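Local coordinates for DUF192 domain-containing protein (Novosphingobium aromaticivorans, PDB 3M7A) that is of unknown function, a probably exported or membrane-anchored member of the DUF192 (COG1430) family with a beta-rich fold, at residues I87-D92 with T116-E121. Sequence-based numbering, arbitrary orientation. Where two conformers were deposited one is given.
Sequences IFVGLD and TLAVLE
The ring of Phe88 meets Thr116 at its edge, where the methyl CG2 lies near the ring plane, 4.3 Å from CD1. Val119 CG2 reaches the same CD1 obliquely, at 3.9 Å, its side chain running alongside Phe88 in a non-hydrogen-bonded antiparallel pair. Both side chains rise from the same face of the sheet; with Phe88 CG beside its backbone N (chi1 -62°), CD1 is the ring atom that meets the two methyls. On the other face Ile87 CD1 lies 4.1 Å from Leu120 CD2, and Val89 CB lies 4.0 Å from Ala118 CB. Both are hydrogen-bonded pairs: Ile87 and Leu120 exchange two backbone bonds, while Val89 N gives a 2.8 Å bond to Ala118 O. The regular pattern then breaks in a classic beta bulge, a textbook device for fitting an extra residue into one strand. Val89 O accepts from two successive amides, Leu117 N at 2.9 Å but bent (130° at the hydrogen) and Ala118 N longer at 3.3 Å but straighter (167°). Within the bulge, Leu117 lays CB and CD2 against Gly90 O. Thr116 OG1 turns elsewhere, hydrogen-bonding Gly114 O and Ala73 N. Strand 118-123 lies between strands 84-89 and 61-66, with Val119 bonded through its backbone to Phe65; strand 95-102 flanks 84-89 beyond, its Met96 touching both Phe88 and Thr116.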
ATOM      1  N   ILE A  87       3.441   0.374  -3.945  1.00  4.96           N
ATOM      2  CA  ILE A  87       3.066   1.597  -4.630  1.00  5.24           C
ATOM      3  C   ILE A  87       3.565   2.779  -3.816  1.00  4.47           C
ATOM      4  O   ILE A  87       3.125   3.005  -2.692  1.00  4.75           O
ATOM      5  CB  ILE A  87       1.520   1.641  -4.768  1.00  5.53           C
ATOM      6  CG1 ILE A  87       0.975   0.416  -5.527  1.00  6.77           C
ATOM      7  CG2 ILE A  87       1.074   2.970  -5.387  1.00  6.27           C
ATOM      8  CD1 ILE A  87      -0.526   0.186  -5.391  1.00  7.80           C
ATOM      9  N   PHE A  88       4.524   3.513  -4.365  1.00  4.39           N
ATOM     10  CA  PHE A  88       5.178   4.607  -3.643  1.00  4.63           C
ATOM     11  C   PHE A  88       4.491   5.933  -4.011  1.00  4.87           C
ATOM     12  O   PHE A  88       4.311   6.239  -5.204  1.00  6.23           O
ATOM     13  CB  PHE A  88       6.641   4.694  -4.037  1.00  5.32           C
ATOM     14  CG  PHE A  88       7.448   3.473  -3.708  1.00  5.51           C
ATOM     15  CD1 PHE A  88       8.019   3.301  -2.457  1.00  7.29           C
ATOM     16  CD2 PHE A  88       7.675   2.491  -4.649  1.00  7.46           C
ATOM     17  CE1 PHE A  88       8.803   2.206  -2.173  1.00  9.21           C
ATOM     18  CE2 PHE A  88       8.445   1.361  -4.348  1.00  6.93           C
ATOM     19  CZ  PHE A  88       9.016   1.234  -3.119  1.00  7.41           C
ATOM     20  N   VAL A  89       4.125   6.691  -2.985  1.00  5.57           N
ATOM     21  CA  VAL A  89       3.318   7.892  -3.137  1.00  5.72           C
ATOM     22  C   VAL A  89       4.152   9.124  -2.725  1.00  5.05           C
ATOM     23  O   VAL A  89       4.752   9.154  -1.640  1.00  5.59           O
ATOM     24  CB  VAL A  89       2.042   7.785  -2.285  1.00  5.35           C
ATOM     25  CG1 VAL A  89       1.208   9.068  -2.423  1.00  6.36           C
ATOM     26  CG2 VAL A  89       1.241   6.539  -2.634  1.00  6.47           C
ATOM     27  N   GLY A  90       4.192  10.115  -3.615  1.00  5.62           N
ATOM     28  CA  GLY A  90       4.894  11.358  -3.371  1.00  6.11           C
ATOM     29  C   GLY A  90       4.123  12.398  -2.586  1.00  6.59           C
ATOM     30  O   GLY A  90       3.026  12.146  -2.076  1.00  6.65           O
ATOM     31  N   LEU A  91       4.733  13.575  -2.484  1.00  6.84           N
ATOM     32  CA  LEU A  91       4.276  14.593  -1.557  0.50  7.64           C
ATOM     33  C   LEU A  91       2.979  15.270  -1.986  1.00  7.82           C
ATOM     34  O   LEU A  91       2.339  15.911  -1.169  1.00  9.20           O
ATOM     35  CB  LEU A  91       5.388  15.621  -1.303  0.50  8.37           C
ATOM     36  CG  LEU A  91       6.400  15.239  -0.210  0.50  8.61           C
ATOM     37  CD1 LEU A  91       7.222  13.989  -0.583  0.50  8.17           C
ATOM     38  CD2 LEU A  91       7.321  16.418   0.125  0.50  9.78           C
ATOM     39  N   ASP A  92       2.628  15.135  -3.266  1.00  6.81           N
ATOM     40  CA  ASP A  92       1.364  15.561  -3.813  1.00  6.64           C
ATOM     41  C   ASP A  92       0.294  14.467  -3.802  1.00  6.53           C
ATOM     42  O   ASP A  92      -0.746  14.612  -4.446  1.00  8.09           O
ATOM     43  CB  ASP A  92       1.569  16.058  -5.258  1.00  8.31           C
ATOM     44  CG  ASP A  92       2.165  14.991  -6.173  1.00  7.49           C
ATOM     45  OD1 ASP A  92       2.489  13.875  -5.678  1.00  7.13           O
ATOM     46  OD2 ASP A  92       2.376  15.241  -7.377  1.00  8.75           O
ATOM     47  N   THR A 116       9.163  10.077  -0.077  1.00  6.85           N
ATOM     48  CA  THR A 116       8.005   9.195  -0.060  1.00  6.22           C
ATOM     49  C   THR A 116       7.083   9.579   1.106  1.00  5.83           C
ATOM     50  O   THR A 116       7.448   9.402   2.281  1.00  6.52           O
ATOM     51  CB  THR A 116       8.452   7.751   0.125  1.00  6.88           C
ATOM     52  OG1 THR A 116       9.454   7.435  -0.845  1.00  6.92           O
ATOM     53  CG2 THR A 116       7.289   6.781  -0.019  1.00  8.99           C
ATOM     54  N   LEU A 117       5.915  10.138   0.783  1.00  5.53           N
ATOM     55  CA  LEU A 117       4.897  10.488   1.769  1.00  5.77           C
ATOM     56  C   LEU A 117       4.166   9.249   2.287  1.00  5.28           C
ATOM     57  O   LEU A 117       3.797   9.187   3.459  1.00  5.63           O
ATOM     58  CB  LEU A 117       3.924  11.491   1.131  1.00  6.01           C
ATOM     59  CG  LEU A 117       2.774  11.922   2.037  1.00  6.54           C
ATOM     60  CD1 LEU A 117       3.278  12.690   3.270  1.00  9.27           C
ATOM     61  CD2 LEU A 117       1.803  12.793   1.241  1.00  9.10           C
ATOM     62  N   ALA A 118       3.894   8.297   1.400  1.00  4.88           N
ATOM     63  CA  ALA A 118       3.161   7.089   1.776  1.00  5.07           C
ATOM     64  C   ALA A 118       3.563   5.947   0.862  1.00  4.57           C
ATOM     65  O   ALA A 118       4.066   6.159  -0.230  1.00  4.83           O
ATOM     66  CB  ALA A 118       1.640   7.337   1.705  1.00  5.17           C
ATOM     67  N   VAL A 119       3.300   4.731   1.308  1.00  4.71           N
ATOM     68  CA  VAL A 119       3.439   3.537   0.517  1.00  4.99           C
ATOM     69  C   VAL A 119       2.194   2.694   0.727  1.00  4.37           C
ATOM     70  O   VAL A 119       1.731   2.552   1.844  1.00  4.98           O
ATOM     71  CB  VAL A 119       4.687   2.722   0.924  1.00  5.12           C
ATOM     72  CG1 VAL A 119       4.849   1.491   0.036  1.00  7.86           C
ATOM     73  CG2 VAL A 119       5.956   3.610   0.843  1.00  6.18           C
ATOM     74  N   LEU A 120       1.656   2.147  -0.366  1.00  4.33           N
ATOM     75  CA  LEU A 120       0.514   1.257  -0.307  1.00  4.34           C
ATOM     76  C   LEU A 120       0.967  -0.090  -0.855  1.00  3.87           C
ATOM     77  O   LEU A 120       1.449  -0.185  -1.998  1.00  4.95           O
ATOM     78  CB  LEU A 120      -0.644   1.815  -1.128  1.00  4.50           C
ATOM     79  CG  LEU A 120      -1.843   0.884  -1.221  1.00  5.70           C
ATOM     80  CD1 LEU A 120      -2.543   0.689   0.147  1.00  7.39           C
ATOM     81  CD2 LEU A 120      -2.860   1.430  -2.233  1.00  7.88           C
ATOM     82  N   GLU A 121       0.835  -1.126  -0.035  1.00  4.16           N
ATOM     83  CA  GLU A 121       1.092  -2.501  -0.475  1.00  4.42           C
ATOM     84  C   GLU A 121      -0.217  -3.261  -0.683  1.00  3.61           C
ATOM     85  O   GLU A 121      -1.088  -3.231   0.172  1.00  4.45           O
ATOM     86  CB  GLU A 121       1.946  -3.265   0.555  1.00  5.11           C
ATOM     87  CG  GLU A 121       3.358  -2.727   0.661  1.00  4.95           C
ATOM     88  CD  GLU A 121       4.244  -3.414   1.666  1.00  6.16           C
ATOM     89  OE1 GLU A 121       3.778  -4.234   2.458  1.00  6.83           O
ATOM     90  OE2 GLU A 121       5.446  -3.082   1.663  1.00  8.15           O
TER